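Local structure of Two-component insecticidal protein 16 kDa unit (Alcaligenes faecalis, 5V3S) at residues Pro46-Lys49 with Asp50-Ile53. The protein serves as the 16 kDa aegerolysin-family component of a binary insecticidal toxin that kills corn rootworm, probably by acting on gut cell membranes. Sequence-based numbering, arbitrary orientation.
Sequences PGDK and DKEI
D48 and K51 are the two ends of a type I beta turn, and this corner illustrates how an aspartate in the first position can bond to a turn twice. The backbone closure runs from K51 N to D48 O at 3.0 Å, nearly straight at the hydrogen (167°). The second bond is accepted by the D48 side chain: with CG swung anti to the backbone N (chi1 -173°), D48 OD1 reaches D50 N at 3.0 Å and closes an Asx turn inside the beta turn. The N-H meets the carboxylate from above its plane, and the bond is bent, at 142°.

The K51 side chain can be traced along the other oxygen. K51 CB lies 3.7 Å from D48 O; K51 CG then comes to 3.3 Å from D48 OD2, and K51 CD approaches D48 OD2 to 3.0 Å, short enough for its exact position to be doubtful. Beyond CD the chain, bent at chi3 and chi4, draws off, and K51 NZ ends 4.0 Å from D48 OD2, a long salt bridge. The lysine thus meets the carboxylate mainly through its methylenes.

D50 sets its carboxylate steeply against that of D48, with D50 OD2 4.3 Å from D48 OD1. D50 OD1 is taken up by K12 and the Y16 hydroxyl, while K49 hydrogen-bonds through NZ to the Y16 carbonyl and makes a cation-pi contact with W19. The turn connects a beta hairpin, between strand 40-44 and the short edge strand 52-53, and backbone bonding of K51 with V45 leads into that pairing.

Because D48 receives two backbone N-H groups, one on its backbone oxygen and one on its carboxylate, the turn's shape probably depends more on these bonds than on the stretched ion pair, while K12 and K51 would temper the repulsion between the two aspartates.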
ATOM      1  N   PRO A  46      -3.933  10.594   4.063  1.00 16.28           N
ATOM      2  CA  PRO A  46      -2.623  10.579   4.639  1.00 18.09           C
ATOM      3  C   PRO A  46      -2.324  11.879   5.418  1.00 19.07           C
ATOM      4  O   PRO A  46      -2.627  13.000   4.979  1.00 15.44           O
ATOM      5  CB  PRO A  46      -1.697  10.363   3.437  1.00 19.39           C
ATOM      6  CG  PRO A  46      -2.603   9.808   2.393  1.00 19.36           C
ATOM      7  CD  PRO A  46      -3.897  10.491   2.580  1.00 19.48           C
ATOM      8  N   GLY A  47      -1.787  11.673   6.612  1.00 23.16           N
ATOM      9  CA  GLY A  47      -1.548  12.759   7.553  1.00 26.38           C
ATOM     10  C   GLY A  47      -2.699  13.161   8.458  1.00 26.27           C
ATOM     11  O   GLY A  47      -2.539  14.070   9.284  1.00 28.00           O
ATOM     12  N   ASP A  48      -3.867  12.556   8.324  1.00 22.49           N
ATOM     13  CA  ASP A  48      -5.000  12.948   9.140  1.00 24.67           C
ATOM     14  C   ASP A  48      -5.853  11.756   9.412  1.00 20.70           C
ATOM     15  O   ASP A  48      -6.768  11.485   8.710  1.00 19.30           O
ATOM     16  CB  ASP A  48      -5.837  14.039   8.496  1.00 27.69           C
ATOM     17  CG  ASP A  48      -6.895  14.555   9.382  1.00 26.02           C
ATOM     18  OD1 ASP A  48      -7.164  14.027  10.491  1.00 31.06           O
ATOM     19  OD2 ASP A  48      -7.482  15.563   8.984  1.00 34.40           O
ATOM     20  N   LYS A  49      -5.454  11.047  10.442  1.00 21.78           N
ATOM     21  CA  LYS A  49      -6.143   9.849  10.902  1.00 24.22           C
ATOM     22  C   LYS A  49      -7.611  10.057  11.262  1.00 25.08           C
ATOM     23  O   LYS A  49      -8.354   9.077  11.314  1.00 25.37           O
ATOM     24  CB  LYS A  49      -5.369   9.210  12.047  1.00 25.87           C
ATOM     25  CG  LYS A  49      -3.952   8.727  11.695  1.00 25.31           C
ATOM     26  CD  LYS A  49      -3.308   8.066  12.911  1.00 26.00           C
ATOM     27  CE  LYS A  49      -1.796   7.893  12.771  1.00 23.79           C
ATOM     28  NZ  LYS A  49      -1.105   7.376  13.995  1.00 24.85           N
ATOM     29  N   ASP A  50      -8.059  11.299  11.445  1.00 29.27           N
ATOM     30  CA  ASP A  50      -9.506  11.541  11.706  1.00 28.82           C
ATOM     31  C   ASP A  50     -10.321  11.647  10.432  1.00 24.83           C
ATOM     32  O   ASP A  50     -11.521  11.675  10.522  1.00 27.37           O
ATOM     33  CB  ASP A  50      -9.746  12.794  12.581  1.00 31.51           C
ATOM     34  CG  ASP A  50      -9.110  12.692  14.024  1.00 34.94           C
ATOM     35  OD1 ASP A  50      -9.139  11.659  14.668  1.00 31.96           O
ATOM     36  OD2 ASP A  50      -8.560  13.683  14.520  1.00 43.47           O
ATOM     37  N   LYS A  51      -9.709  11.641   9.227  1.00 20.95           N
ATOM     38  CA  LYS A  51     -10.451  11.820   8.006  1.00 20.00           C
ATOM     39  C   LYS A  51     -10.516  10.471   7.200  1.00 18.20           C
ATOM     40  O   LYS A  51      -9.671  10.224   6.349  1.00 17.40           O
ATOM     41  CB  LYS A  51      -9.837  12.940   7.124  1.00 22.57           C
ATOM     42  CG  LYS A  51     -10.181  14.418   7.508  1.00 25.64           C
ATOM     43  CD  LYS A  51      -9.352  15.407   6.675  1.00 29.98           C
ATOM     44  CE  LYS A  51     -10.119  16.693   6.335  1.00 35.58           C
ATOM     45  NZ  LYS A  51     -10.587  17.554   7.475  1.00 38.06           N
ATOM     46  N   GLU A  52     -11.513   9.659   7.503  1.00 17.12           N
ATOM     47  CA  GLU A  52     -11.658   8.285   6.928  1.00 16.95           C
ATOM     48  C   GLU A  52     -12.089   8.378   5.486  1.00 15.47           C
ATOM     49  O   GLU A  52     -12.854   9.300   5.118  1.00 14.77           O
ATOM     50  CB  GLU A  52     -12.675   7.421   7.713  1.00 17.32           C
ATOM     51  CG  GLU A  52     -13.090   6.096   7.043  1.00 16.37           C
ATOM     52  CD  GLU A  52     -13.865   5.092   7.929  1.00 17.19           C
ATOM     53  OE1 GLU A  52     -14.396   5.530   8.971  1.00 17.94           O
ATOM     54  OE2 GLU A  52     -13.944   3.874   7.575  1.00 18.89           O
ATOM     55  N   ILE A  53     -11.557   7.492   4.659  1.00 13.95           N
ATOM     56  CA  ILE A  53     -11.990   7.319   3.287  1.00 13.55           C
ATOM     57  C   ILE A  53     -12.284   5.787   3.128  1.00 12.93           C
ATOM     58  O   ILE A  53     -11.715   4.915   3.842  1.00 13.43           O
ATOM     59  CB  ILE A  53     -10.948   7.821   2.230  1.00 13.08           C
ATOM     60  CG1 ILE A  53      -9.681   6.949   2.248  1.00 12.60           C
ATOM     61  CG2 ILE A  53     -10.657   9.300   2.432  1.00 15.27           C
ATOM     62  CD1 ILE A  53      -8.552   7.370   1.278  1.00 12.97           C
TER